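Local coordinates for UPF0255 protein frsA (Vibrio vulnificus, PDB 4I4C), which probably hydrolyses carboxylic esters as a member of the alpha/beta-hydrolase superfamily, and does not appear to be a cofactor-independent pyruvate decarboxylase, at residues Ala25-Met30 with Pro138-Asp143; Ala156-Ala161 with Ile168-Ile173; Trp210-Asp215 with Ile269-Gly274; Ala297-Ile302 with Gln375-Phe380. All blocks are in the same frame, centred on the assembly; numbering follows the deposited sequence.

From the N terminus, contact 1 closes the widest loop: the turn of 138-143 reaches back, across a mainly helical region, to the chain around helix 23-26. Contact 2 follows with a short return, from helix 144-163 to the edge strand 167-175 of the mixed sheet. Contact 3 ties helix 210-217 to the end of strand 266-271, where the bound hexanoic acid sits. Contact 4 joins the loop after strand 291-295 to helix 371-379. The four loops run in series, none nesting or crossing. In space, contact 3 touches both contact 2, through Trp-210, and contact 4, through Pro-298, whereas contact 1 stands apart, its nearest atoms about 12 Å from contacts 2 and 3.

Contact 1 (Ala25-Met30 with Pro138-Asp143)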
loop_
_atom_site.group_PDB
_atom_site.type_symbol
_atom_site.label_atom_id
_atom_site.label_comp_id
_atom_site.label_asym_id
_atom_site.label_seq_id
_atom_site.Cartn_x
_atom_site.Cartn_y
_atom_site.Cartn_z
ATOM N N ALA A 25 19.273 8.836 -3.879
ATOM C CA ALA A 25 20.511 8.672 -4.632
ATOM C C ALA A 25 20.732 7.209 -4.983
ATOM O O ALA A 25 21.654 6.868 -5.714
ATOM C CB ALA A 25 21.714 9.213 -3.810
ATOM N N LEU A 26 19.872 6.343 -4.462
ATOM C CA LEU A 26 20.069 4.904 -4.611
ATOM C C LEU A 26 19.936 4.375 -6.036
ATOM O O LEU A 26 20.782 3.624 -6.519
ATOM C CB LEU A 26 19.124 4.160 -3.681
ATOM C CG LEU A 26 19.512 4.335 -2.209
ATOM C CD1 LEU A 26 18.445 3.747 -1.319
ATOM C CD2 LEU A 26 20.870 3.691 -1.923
ATOM N N THR A 27 18.862 4.764 -6.704
ATOM C CA THR A 27 18.541 4.199 -7.999
ATOM C C THR A 27 19.490 4.748 -9.042
ATOM O O THR A 27 19.717 5.960 -9.114
ATOM C CB THR A 27 17.093 4.520 -8.378
ATOM O OG1 THR A 27 16.229 4.107 -7.310
ATOM C CG2 THR A 27 16.686 3.812 -9.668
ATOM N N GLN A 28 20.045 3.845 -9.845
ATOM C CA GLN A 28 20.978 4.217 -10.902
ATOM C C GLN A 28 20.216 4.440 -12.198
ATOM O O GLN A 28 19.414 3.599 -12.615
ATOM C CB GLN A 28 22.021 3.118 -11.098
ATOM C CG GLN A 28 22.905 2.885 -9.887
ATOM C CD GLN A 28 23.880 4.028 -9.662
ATOM O OE1 GLN A 28 24.889 4.146 -10.360
ATOM N NE2 GLN A 28 23.573 4.886 -8.694
ATOM N N TYR A 29 20.455 5.582 -12.829
ATOM C CA TYR A 29 19.814 5.900 -14.099
ATOM C C TYR A 29 20.864 6.082 -15.188
ATOM O O TYR A 29 21.958 6.582 -14.926
ATOM C CB TYR A 29 18.987 7.181 -13.976
ATOM C CG TYR A 29 17.708 7.025 -13.184
ATOM C CD1 TYR A 29 17.694 7.174 -11.796
ATOM C CD2 TYR A 29 16.510 6.731 -13.830
ATOM C CE1 TYR A 29 16.503 7.033 -11.073
ATOM C CE2 TYR A 29 15.341 6.584 -13.135
ATOM C CZ TYR A 29 15.331 6.740 -11.761
ATOM O OH TYR A 29 14.135 6.580 -11.097
ATOM N N MET A 30 20.522 5.694 -16.409
ATOM C CA MET A 30 21.385 5.962 -17.553
ATOM C C MET A 30 21.506 7.475 -17.701
ATOM O O MET A 30 20.573 8.196 -17.355
ATOM C CB MET A 30 20.782 5.357 -18.818
ATOM C CG MET A 30 20.682 3.829 -18.813
ATOM S SD MET A 30 22.272 2.993 -18.602
ATOM C CE MET A 30 23.277 3.881 -19.774
ATOM N N PRO A 138 9.644 5.251 0.591
ATOM C CA PRO A 138 8.790 4.316 -0.162
ATOM C C PRO A 138 9.356 2.897 -0.354
ATOM O O PRO A 138 8.999 2.218 -1.330
ATOM C CB PRO A 138 8.701 4.990 -1.524
ATOM C CG PRO A 138 10.101 5.528 -1.709
ATOM C CD PRO A 138 10.490 6.044 -0.318
ATOM N N HIS A 139 10.233 2.456 0.536
ATOM C CA HIS A 139 10.643 1.048 0.568
ATOM C C HIS A 139 11.394 0.605 -0.683
ATOM O O HIS A 139 11.047 -0.397 -1.316
ATOM C CB HIS A 139 9.425 0.157 0.829
ATOM C CG HIS A 139 8.594 0.631 1.976
ATOM N ND1 HIS A 139 9.060 0.631 3.274
ATOM C CD2 HIS A 139 7.338 1.135 2.022
ATOM C CE1 HIS A 139 8.126 1.113 4.072
ATOM N NE2 HIS A 139 7.069 1.423 3.339
ATOM N N LEU A 140 12.402 1.387 -1.050
ATOM C CA LEU A 140 13.332 1.021 -2.106
ATOM C C LEU A 140 14.177 -0.150 -1.616
ATOM O O LEU A 140 14.594 -0.169 -0.455
ATOM C CB LEU A 140 14.221 2.209 -2.456
ATOM C CG LEU A 140 13.493 3.417 -3.065
ATOM C CD1 LEU A 140 14.496 4.402 -3.629
ATOM C CD2 LEU A 140 12.501 2.989 -4.141
ATOM N N LYS A 141 14.437 -1.119 -2.487
ATOM C CA LYS A 141 14.975 -2.406 -2.029
ATOM C C LYS A 141 16.422 -2.307 -1.564
ATOM O O LYS A 141 16.862 -3.069 -0.697
ATOM C CB LYS A 141 14.809 -3.509 -3.088
ATOM C CG LYS A 141 15.791 -3.439 -4.248
ATOM C CD LYS A 141 15.438 -4.447 -5.344
ATOM C CE LYS A 141 15.241 -5.846 -4.775
ATOM N NZ LYS A 141 14.617 -6.771 -5.778
ATOM N N SER A 142 17.158 -1.355 -2.124
ATOM C CA SER A 142 18.560 -1.222 -1.766
ATOM C C SER A 142 18.756 -0.229 -0.626
ATOM O O SER A 142 19.883 0.137 -0.305
ATOM C CB SER A 142 19.370 -0.796 -2.987
ATOM O OG SER A 142 18.896 0.443 -3.485
ATOM N N ASP A 143 17.654 0.196 -0.008
ATOM C CA ASP A 143 17.705 1.221 1.032
ATOM C C ASP A 143 17.966 0.586 2.395
ATOM O O ASP A 143 17.073 -0.020 2.981
ATOM C CB ASP A 143 16.388 2.007 1.036
ATOM C CG ASP A 143 16.437 3.275 1.890
ATOM O OD1 ASP A 143 17.210 3.343 2.875
ATOM O OD2 ASP A 143 15.651 4.203 1.585
#
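Leu-26 and Asp-143 meet at about a right angle, the leucine presenting one methyl to the root of the acid. Its CD1 lies 3.5 Å from Asp-143 CA and 3.6 Å from Asp-143 CB. Nearer its root, Leu-26 also meets Ser-142, whose OG lies 3.7 Å from Leu-26 CB in a van der Waals contact. The receiving surface is a type I beta turn, Leu-140 to Asp-143, closed by the hydrogen bond from Asp-143 N to Leu-140 O (3.1 Å) and leading directly into helix 144-163. Asp-143 is the N-cap of that helix. With CG anti to the backbone N (chi1 -168°), its carboxylate is placed to bind Ala-146 N through OD1 and Thr-23 OG1 through OD2, so the cap is also tied to Thr-23, three residues before Leu-26. More loosely, Leu-140 CD1 comes to 4.1 Å from Thr-27 OG1, these two side chains again crossing nearly perpendicularly. Beyond Thr-27 the chain runs on to pair with strand 328-329.

Contact 2 (Ala156-Ala161 with Ile168-Ile173); sequences AYLEAA and IKQLEI
Leu-158 is the first residue of the helical segment to touch the strand, and it does so with its branched end. Both methyls rest against the amide of Gln-170: NE2 is 3.9 Å from Leu-158 CD1 and 4.0 Å from Leu-158 CD2, so the nitrogen sits against the fork in van der Waals contact. Gln-170 gets there as a stretched chain, CG trans to the main-chain nitrogen (chi1 -169°) and extended beyond it, and meets the leucine at about a right angle. Three residues later, on the same flank of the helix, Ala-161 makes the tighter contact. Its CB lies 3.6 Å from Ile-168 CB, and the backbones come nearest here, with Ala-161 CA 5.7 Å from Ile-168 CA. Ile-168 wraps this methyl: its CD1, swung round by a chi2 of 87°, also reaches Ala-161 CA at 3.7 Å. On the strand the two contacting residues are two apart and point to the helix, while Lys-169 between them points away and makes a cation-pi contact with Tyr-260. These two contacts pack the C-terminal part of helix 144-163 against edge strand 167-175, which pairs antiparallel with strand 178-186; helix 121-136 lies against Ala-160 and Tyr-157, whose OH is hydrogen-bonded to His-185 NE2.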
loop_
_atom_site.group_PDB
_atom_site.type_symbol
_atom_site.label_atom_id
_atom_site.label_comp_id
_atom_site.label_asym_id
_atom_site.label_seq_id
_atom_site.Cartn_x
_atom_site.Cartn_y
_atom_site.Cartn_z
ATOM N N ALA A 156 7.037 -4.477 15.528
ATOM C CA ALA A 156 6.079 -3.715 16.301
ATOM C C ALA A 156 4.634 -4.175 16.060
ATOM O O ALA A 156 3.816 -4.178 16.984
ATOM C CB ALA A 156 6.245 -2.206 16.053
ATOM N N TYR A 157 4.319 -4.554 14.824
ATOM C CA TYR A 157 2.974 -5.024 14.497
ATOM C C TYR A 157 2.615 -6.297 15.259
ATOM O O TYR A 157 1.503 -6.432 15.771
ATOM C CB TYR A 157 2.850 -5.289 12.992
ATOM C CG TYR A 157 1.429 -5.218 12.456
ATOM C CD1 TYR A 157 0.856 -3.995 12.114
ATOM C CD2 TYR A 157 0.671 -6.371 12.279
ATOM C CE1 TYR A 157 -0.426 -3.920 11.615
ATOM C CE2 TYR A 157 -0.630 -6.305 11.777
ATOM C CZ TYR A 157 -1.166 -5.077 11.450
ATOM O OH TYR A 157 -2.442 -4.986 10.955
ATOM N N LEU A 158 3.542 -7.244 15.301
ATOM C CA LEU A 158 3.268 -8.509 15.979
ATOM C C LEU A 158 3.149 -8.300 17.486
ATOM O O LEU A 158 2.281 -8.888 18.132
ATOM C CB LEU A 158 4.313 -9.568 15.618
ATOM C CG LEU A 158 4.474 -9.823 14.113
ATOM C CD1 LEU A 158 5.580 -10.833 13.833
ATOM C CD2 LEU A 158 3.166 -10.286 13.479
ATOM N N GLU A 159 3.993 -7.425 18.039
ATOM C CA GLU A 159 3.911 -7.090 19.457
ATOM C C GLU A 159 2.590 -6.386 19.806
ATOM O O GLU A 159 2.002 -6.625 20.862
ATOM C CB GLU A 159 5.136 -6.260 19.896
ATOM C CG GLU A 159 5.356 -6.229 21.392
ATOM C CD GLU A 159 5.338 -7.618 22.019
ATOM O OE1 GLU A 159 6.206 -8.447 21.663
ATOM O OE2 GLU A 159 4.447 -7.883 22.859
ATOM N N ALA A 160 2.113 -5.530 18.911
ATOM C CA ALA A 160 0.783 -4.944 19.063
ATOM C C ALA A 160 -0.291 -6.032 18.978
ATOM O O ALA A 160 -1.222 -6.061 19.777
ATOM C CB ALA A 160 0.532 -3.904 17.983
ATOM N N ALA A 161 -0.153 -6.912 17.992
ATOM C CA ALA A 161 -1.129 -7.982 17.769
ATOM C C ALA A 161 -1.256 -8.872 18.998
ATOM O O ALA A 161 -2.359 -9.251 19.405
ATOM C CB ALA A 161 -0.732 -8.808 16.559
ATOM N N ILE A 168 -4.826 -11.875 15.900
ATOM C CA ILE A 168 -4.076 -11.723 14.650
ATOM C C ILE A 168 -3.103 -12.871 14.453
ATOM O O ILE A 168 -2.191 -13.067 15.248
ATOM C CB ILE A 168 -3.301 -10.389 14.564
ATOM C CG1 ILE A 168 -4.225 -9.193 14.807
ATOM C CG2 ILE A 168 -2.623 -10.257 13.198
ATOM C CD1 ILE A 168 -4.403 -8.819 16.253
ATOM N N LYS A 169 -3.306 -13.630 13.384
ATOM C CA LYS A 169 -2.428 -14.753 13.078
ATOM C C LYS A 169 -1.596 -14.479 11.831
ATOM O O LYS A 169 -2.111 -14.018 10.813
ATOM C CB LYS A 169 -3.242 -16.026 12.868
ATOM C CG LYS A 169 -4.089 -16.442 14.056
ATOM C CD LYS A 169 -5.015 -17.587 13.660
ATOM C CE LYS A 169 -6.006 -17.936 14.759
ATOM N NZ LYS A 169 -5.402 -18.749 15.856
ATOM N N GLN A 170 -0.305 -14.764 11.910
ATOM C CA GLN A 170 0.543 -14.675 10.735
ATOM C C GLN A 170 0.557 -16.034 10.018
ATOM O O GLN A 170 0.993 -17.032 10.582
ATOM C CB GLN A 170 1.951 -14.231 11.129
ATOM C CG GLN A 170 2.852 -13.858 9.953
ATOM C CD GLN A 170 4.278 -13.523 10.383
ATOM O OE1 GLN A 170 5.027 -14.401 10.812
ATOM N NE2 GLN A 170 4.655 -12.250 10.268
ATOM N N LEU A 171 0.058 -16.070 8.786
ATOM C CA LEU A 171 0.042 -17.301 8.003
ATOM C C LEU A 171 1.197 -17.360 6.998
ATOM O O LEU A 171 1.615 -16.340 6.437
ATOM C CB LEU A 171 -1.283 -17.461 7.256
ATOM C CG LEU A 171 -2.525 -16.946 7.981
ATOM C CD1 LEU A 171 -3.730 -16.941 7.045
ATOM C CD2 LEU A 171 -2.813 -17.752 9.249
ATOM N N GLU A 172 1.713 -18.565 6.791
ATOM C CA GLU A 172 2.736 -18.816 5.784
ATOM C C GLU A 172 2.224 -19.891 4.832
ATOM O O GLU A 172 2.096 -21.062 5.190
ATOM C CB GLU A 172 4.058 -19.241 6.426
ATOM C CG GLU A 172 4.740 -18.145 7.225
ATOM C CD GLU A 172 6.135 -18.526 7.708
ATOM O OE1 GLU A 172 6.432 -19.736 7.829
ATOM O OE2 GLU A 172 6.940 -17.605 7.968
ATOM N N ILE A 173 1.936 -19.468 3.611
ATOM C CA ILE A 173 1.270 -20.295 2.629
ATOM C C ILE A 173 2.241 -20.627 1.509
ATOM O O ILE A 173 2.638 -19.743 0.747
ATOM C CB ILE A 173 0.083 -19.532 2.054
ATOM C CG1 ILE A 173 -0.869 -19.144 3.188
ATOM C CG2 ILE A 173 -0.626 -20.361 0.994
ATOM C CD1 ILE A 173 -1.907 -18.131 2.800
#

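Contact 3 (Trp210-Asp215 with Ile269-Gly274); sequences WRLFRD and IGFRFG. With 6NA (hexanoic acid), chain D.
The sharp strand-to-helix turn at Gly-270 to Gly-274 has the place and the G-X-nucleophile-X-G glycine spacing of the nucleophile elbow of alpha/beta hydrolases, but with Arg-272, not a serine, in the middle; Leu-212 packs on the strand leading into it. One methyl does the touching: Leu-212 CD2 meets the rim of the Phe-271 ring, near its plane, 4.0 Å from CE2. The same CD2 lies 4.2 Å from Ile-269 CD1, so it bridges two side chains on one side of strand 266-271. The leucine branch is directed from helix 210-217 to the sheet. Arg-272 has the strained-looking phi of 49° and psi of -137° at the elbow's tip. Beside it Phe-273 N donates to hexanoic acid O at 3.0 Å, with an N-H...O angle of 152°; Leu-202 N also bonds the acid, as in an oxyanion hole. Arg-272, salt-bridged to Asp-366, and Leu-212 both line the pocket in which a polyether, probably from the crystallisation liquor, is bound.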
loop_
_atom_site.group_PDB
_atom_site.type_symbol
_atom_site.label_atom_id
_atom_site.label_comp_id
_atom_site.label_asym_id
_atom_site.label_seq_id
_atom_site.Cartn_x
_atom_site.Cartn_y
_atom_site.Cartn_z
ATOM N N TRP A 210 -4.137 -1.456 9.754
ATOM C CA TRP A 210 -4.737 -1.826 11.026
ATOM C C TRP A 210 -6.072 -1.129 11.309
ATOM O O TRP A 210 -6.999 -1.755 11.801
ATOM C CB TRP A 210 -3.765 -1.579 12.189
ATOM C CG TRP A 210 -4.463 -1.661 13.500
ATOM C CD1 TRP A 210 -4.744 -0.632 14.347
ATOM C CD2 TRP A 210 -5.010 -2.839 14.100
ATOM N NE1 TRP A 210 -5.421 -1.100 15.451
ATOM C CE2 TRP A 210 -5.600 -2.451 15.321
ATOM C CE3 TRP A 210 -5.049 -4.186 13.727
ATOM C CZ2 TRP A 210 -6.228 -3.359 16.168
ATOM C CZ3 TRP A 210 -5.679 -5.091 14.574
ATOM C CH2 TRP A 210 -6.258 -4.671 15.777
ATOM N N ARG A 211 -6.183 0.155 10.981
ATOM C CA ARG A 211 -7.425 0.887 11.248
ATOM C C ARG A 211 -8.568 0.487 10.309
ATOM O O ARG A 211 -9.744 0.725 10.607
ATOM C CB ARG A 211 -7.185 2.401 11.212
ATOM C CG ARG A 211 -6.152 2.861 12.240
ATOM C CD ARG A 211 -6.556 4.146 12.967
ATOM N NE ARG A 211 -5.705 4.371 14.143
ATOM C CZ ARG A 211 -5.763 5.440 14.939
ATOM N NH1 ARG A 211 -6.638 6.410 14.695
ATOM N NH2 ARG A 211 -4.939 5.538 15.980
ATOM N N LEU A 212 -8.227 -0.109 9.172
ATOM C CA LEU A 212 -9.263 -0.622 8.271
ATOM C C LEU A 212 -10.043 -1.700 9.012
ATOM O O LEU A 212 -11.276 -1.700 9.010
ATOM C CB LEU A 212 -8.649 -1.201 7.004
ATOM C CG LEU A 212 -9.631 -1.855 6.048
ATOM C CD1 LEU A 212 -10.726 -0.851 5.694
ATOM C CD2 LEU A 212 -8.863 -2.311 4.815
ATOM N N PHE A 213 -9.309 -2.607 9.655
ATOM C CA PHE A 213 -9.909 -3.652 10.492
ATOM C C PHE A 213 -10.509 -3.086 11.784
ATOM O O PHE A 213 -11.667 -3.337 12.088
ATOM C CB PHE A 213 -8.873 -4.737 10.830
ATOM C CG PHE A 213 -9.354 -5.755 11.839
ATOM C CD1 PHE A 213 -10.218 -6.775 11.461
ATOM C CD2 PHE A 213 -8.933 -5.705 13.156
ATOM C CE1 PHE A 213 -10.651 -7.715 12.381
ATOM C CE2 PHE A 213 -9.369 -6.647 14.079
ATOM C CZ PHE A 213 -10.225 -7.648 13.687
ATOM N N ARG A 214 -9.728 -2.322 12.545
ATOM C CA ARG A 214 -10.164 -1.890 13.883
ATOM C C ARG A 214 -11.411 -1.006 13.868
ATOM O O ARG A 214 -12.313 -1.183 14.680
ATOM C CB ARG A 214 -9.038 -1.159 14.629
ATOM C CG ARG A 214 -9.268 -1.025 16.132
ATOM C CD ARG A 214 -8.323 0.042 16.731
ATOM N NE ARG A 214 -8.540 1.342 16.096
ATOM C CZ ARG A 214 -7.875 2.458 16.380
ATOM N NH1 ARG A 214 -6.918 2.469 17.307
ATOM N NH2 ARG A 214 -8.177 3.570 15.728
ATOM N N ASP A 215 -11.458 -0.066 12.934
ATOM C CA ASP A 215 -12.488 0.960 12.955
ATOM C C ASP A 215 -13.646 0.691 11.997
ATOM O O ASP A 215 -14.641 1.418 12.016
ATOM C CB ASP A 215 -11.871 2.322 12.638
ATOM C CG ASP A 215 -10.935 2.814 13.743
ATOM O OD1 ASP A 215 -11.022 2.311 14.881
ATOM O OD2 ASP A 215 -10.116 3.713 13.473
ATOM N N ILE A 269 -10.665 -6.079 -0.937
ATOM C CA ILE A 269 -10.442 -4.631 -0.944
ATOM C C ILE A 269 -9.042 -4.361 -1.506
ATOM O O ILE A 269 -8.071 -4.975 -1.077
ATOM C CB ILE A 269 -10.557 -4.029 0.482
ATOM C CG1 ILE A 269 -11.875 -4.478 1.143
ATOM C CG2 ILE A 269 -10.494 -2.523 0.425
ATOM C CD1 ILE A 269 -12.026 -4.069 2.601
ATOM N N GLY A 270 -8.943 -3.460 -2.475
ATOM C CA GLY A 270 -7.688 -3.186 -3.148
ATOM C C GLY A 270 -7.479 -1.690 -3.319
ATOM O O GLY A 270 -8.292 -1.017 -3.950
ATOM N N PHE A 271 -6.404 -1.168 -2.731
ATOM C CA PHE A 271 -6.040 0.241 -2.865
ATOM C C PHE A 271 -4.908 0.376 -3.870
ATOM O O PHE A 271 -4.010 -0.466 -3.906
ATOM C CB PHE A 271 -5.544 0.784 -1.523
ATOM C CG PHE A 271 -6.526 0.625 -0.395
ATOM C CD1 PHE A 271 -7.481 1.601 -0.146
ATOM C CD2 PHE A 271 -6.469 -0.484 0.440
ATOM C CE1 PHE A 271 -8.380 1.462 0.918
ATOM C CE2 PHE A 271 -7.359 -0.628 1.502
ATOM C CZ PHE A 271 -8.312 0.352 1.736
ATOM N N ARG A 272 -4.920 1.449 -4.653
ATOM C CA ARG A 272 -3.887 1.660 -5.666
ATOM C C ARG A 272 -3.694 0.399 -6.500
ATOM O O ARG A 272 -4.663 -0.262 -6.854
ATOM C CB ARG A 272 -2.545 2.077 -5.026
ATOM C CG ARG A 272 -2.618 3.243 -4.081
ATOM C CD ARG A 272 -3.379 4.364 -4.703
ATOM N NE ARG A 272 -2.517 5.465 -5.102
ATOM C CZ ARG A 272 -2.899 6.448 -5.912
ATOM N NH1 ARG A 272 -4.137 6.464 -6.431
ATOM N NH2 ARG A 272 -2.034 7.409 -6.212
ATOM N N PHE A 273 -2.442 0.047 -6.781
ATOM C CA PHE A 273 -2.140 -1.104 -7.630
ATOM C C PHE A 273 -2.706 -2.380 -7.024
ATOM O O PHE A 273 -3.022 -3.325 -7.748
ATOM C CB PHE A 273 -0.633 -1.244 -7.855
ATOM C CG PHE A 273 -0.264 -2.145 -9.009
ATOM C CD1 PHE A 273 -1.111 -2.299 -10.087
ATOM C CD2 PHE A 273 0.928 -2.843 -9.006
ATOM C CE1 PHE A 273 -0.769 -3.124 -11.143
ATOM C CE2 PHE A 273 1.267 -3.677 -10.052
ATOM C CZ PHE A 273 0.417 -3.814 -11.121
ATOM N N GLY A 274 -2.838 -2.407 -5.699
ATOM C CA GLY A 274 -3.568 -3.484 -5.044
ATOM C C GLY A 274 -4.940 -3.700 -5.686
ATOM O O GLY A 274 -5.418 -4.831 -5.809
HETATM C CA 6NA D . 0.551 2.595 -8.006
HETATM C C 6NA D . 0.666 2.140 -6.595
HETATM O O 6NA D . 0.311 1.049 -6.241
HETATM C CB 6NA D . 1.834 2.803 -8.689
HETATM C CG 6NA D . 1.821 3.124 -10.097
HETATM C CD 6NA D . 1.256 4.397 -10.514
HETATM C C6 6NA D . 2.168 5.517 -10.483
HETATM O OXT 6NA D . 1.111 2.869 -5.763
#

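Contact 4 (Ala297-Ile302 with Gln375-Phe380); sequences APIHDI and QMVAFF
Ile-299 and Val-377 mark the closest approach of the two backbones, their CA atoms 8.0 Å apart. Segment 297-302 is irregular, with an inverse gamma turn centred on Pro-298, whose closing bond from Ile-299 N to Ala-297 O is weak; 375-379 is the end of helix 371-379, and Phe-380 already leaves it. Val-377 meets Ile-299 with CG2, which sits 3.8 Å from Ile-299 CG1 and 3.9 Å from Ile-299 CG2, the side chains crossing at about a right angle. In the alpha/beta-hydrolase fold this is the helix of the beta-alpha-beta crossover joining parallel strands 358-363 and 385-389, and the loop it meets follows the adjacent strand 291-295. Val-377 also packs on Ile-358 and Ala-360 of strand 358-363. Further out, Met-376 bends at its end (chi3 -77°) and brings CE to 3.6 Å from His-300 CB and 3.9 Å from His-300 CG, oblique to the imidazole. His-300 ND1 is hydrogen-bonded to Ser-342 OG, which limits rotation of the ring. One turn back along the helix, the two carboxylate oxygens of Asp-373 take the backbone N-H groups of His-300 and Asp-301.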
loop_
_atom_site.group_PDB
_atom_site.type_symbol
_atom_site.label_atom_id
_atom_site.label_comp_id
_atom_site.label_asym_id
_atom_site.label_seq_id
_atom_site.Cartn_x
_atom_site.Cartn_y
_atom_site.Cartn_z
ATOM N N ALA A 297 -7.272 2.830 -7.915
ATOM C CA ALA A 297 -6.539 1.832 -8.700
ATOM C C ALA A 297 -6.151 2.333 -10.102
ATOM O O ALA A 297 -6.974 2.942 -10.805
ATOM C CB ALA A 297 -7.352 0.521 -8.791
ATOM N N PRO A 298 -4.890 2.088 -10.512
ATOM C CA PRO A 298 -4.434 2.410 -11.875
ATOM C C PRO A 298 -4.866 1.321 -12.848
ATOM O O PRO A 298 -4.035 0.506 -13.272
ATOM C CB PRO A 298 -2.903 2.409 -11.741
ATOM C CG PRO A 298 -2.631 1.447 -10.626
ATOM C CD PRO A 298 -3.797 1.578 -9.663
ATOM N N ILE A 299 -6.151 1.307 -13.194
ATOM C CA ILE A 299 -6.733 0.244 -14.017
ATOM C C ILE A 299 -6.151 0.179 -15.421
ATOM O O ILE A 299 -5.856 -0.901 -15.935
ATOM C CB ILE A 299 -8.258 0.400 -14.131
ATOM C CG1 ILE A 299 -8.937 0.206 -12.775
ATOM C CG2 ILE A 299 -8.833 -0.573 -15.158
ATOM C CD1 ILE A 299 -8.475 -1.012 -12.013
ATOM N N HIS A 300 -6.000 1.336 -16.051
ATOM C CA HIS A 300 -5.599 1.366 -17.445
ATOM C C HIS A 300 -4.870 2.637 -17.862
ATOM O O HIS A 300 -3.773 2.567 -18.432
ATOM C CB HIS A 300 -6.814 1.185 -18.365
ATOM C CG HIS A 300 -6.547 1.560 -19.797
ATOM N ND1 HIS A 300 -5.777 0.784 -20.640
ATOM C CD2 HIS A 300 -6.947 2.628 -20.528
ATOM C CE1 HIS A 300 -5.718 1.358 -21.831
ATOM N NE2 HIS A 300 -6.422 2.477 -21.790
ATOM N N ASP A 301 -5.490 3.789 -17.600
ATOM C CA ASP A 301 -5.085 5.035 -18.255
ATOM C C ASP A 301 -3.599 5.375 -18.112
ATOM O O ASP A 301 -2.909 5.550 -19.110
ATOM C CB ASP A 301 -5.947 6.219 -17.806
ATOM C CG ASP A 301 -5.750 7.437 -18.684
ATOM O OD1 ASP A 301 -6.353 7.489 -19.777
ATOM O OD2 ASP A 301 -4.980 8.334 -18.291
ATOM N N ILE A 302 -3.114 5.460 -16.876
ATOM C CA ILE A 302 -1.720 5.825 -16.645
ATOM C C ILE A 302 -0.752 4.788 -17.232
ATOM O O ILE A 302 0.256 5.152 -17.839
ATOM C CB ILE A 302 -1.417 6.104 -15.141
ATOM C CG1 ILE A 302 0.060 6.420 -14.932
ATOM C CG2 ILE A 302 -1.805 4.933 -14.261
ATOM C CD1 ILE A 302 0.476 7.762 -15.486
ATOM N N GLN A 375 -15.172 3.521 -14.415
ATOM C CA GLN A 375 -16.336 3.257 -15.255
ATOM C C GLN A 375 -16.210 1.971 -16.062
ATOM O O GLN A 375 -17.175 1.215 -16.184
ATOM C CB GLN A 375 -16.581 4.426 -16.201
ATOM C CG GLN A 375 -17.572 5.426 -15.669
ATOM C CD GLN A 375 -17.730 6.601 -16.598
ATOM O OE1 GLN A 375 -16.746 7.130 -17.135
ATOM N NE2 GLN A 375 -18.969 7.017 -16.804
ATOM N N MET A 376 -15.026 1.732 -16.619
ATOM C CA MET A 376 -14.747 0.494 -17.342
ATOM C C MET A 376 -14.985 -0.723 -16.468
ATOM O O MET A 376 -15.728 -1.639 -16.828
ATOM C CB MET A 376 -13.300 0.474 -17.806
ATOM C CG MET A 376 -13.098 0.913 -19.220
ATOM S SD MET A 376 -11.584 0.215 -19.887
ATOM C CE MET A 376 -10.373 1.263 -19.111
ATOM N N VAL A 377 -14.327 -0.731 -15.315
ATOM C CA VAL A 377 -14.460 -1.834 -14.377
ATOM C C VAL A 377 -15.932 -2.052 -14.015
ATOM O O VAL A 377 -16.416 -3.184 -14.010
ATOM C CB VAL A 377 -13.613 -1.588 -13.099
ATOM C CG1 VAL A 377 -13.970 -2.585 -12.014
ATOM C CG2 VAL A 377 -12.125 -1.660 -13.430
ATOM N N ALA A 378 -16.651 -0.963 -13.752
ATOM C CA ALA A 378 -17.982 -1.079 -13.188
ATOM C C ALA A 378 -18.942 -1.682 -14.190
ATOM O O ALA A 378 -19.847 -2.431 -13.817
ATOM C CB ALA A 378 -18.491 0.266 -12.715
ATOM N N PHE A 379 -18.736 -1.359 -15.460
ATOM C CA PHE A 379 -19.628 -1.857 -16.491
ATOM C C PHE A 379 -19.515 -3.360 -16.653
ATOM O O PHE A 379 -20.509 -4.024 -16.937
ATOM C CB PHE A 379 -19.394 -1.184 -17.839
ATOM C CG PHE A 379 -20.393 -1.599 -18.877
ATOM C CD1 PHE A 379 -21.680 -1.077 -18.860
ATOM C CD2 PHE A 379 -20.066 -2.541 -19.841
ATOM C CE1 PHE A 379 -22.610 -1.469 -19.797
ATOM C CE2 PHE A 379 -20.996 -2.937 -20.787
ATOM C CZ PHE A 379 -22.268 -2.399 -20.764
ATOM N N PHE A 380 -18.309 -3.894 -16.466
ATOM C CA PHE A 380 -18.080 -5.320 -16.673
ATOM C C PHE A 380 -18.291 -6.142 -15.415
ATOM O O PHE A 380 -17.794 -7.259 -15.307
ATOM C CB PHE A 380 -16.701 -5.560 -17.279
ATOM C CG PHE A 380 -16.590 -5.068 -18.688
ATOM C CD1 PHE A 380 -17.173 -5.782 -19.730
ATOM C CD2 PHE A 380 -15.940 -3.880 -18.974
ATOM C CE1 PHE A 380 -17.097 -5.323 -21.034
ATOM C CE2 PHE A 380 -15.855 -3.416 -20.277
ATOM C CZ PHE A 380 -16.432 -4.139 -21.309
#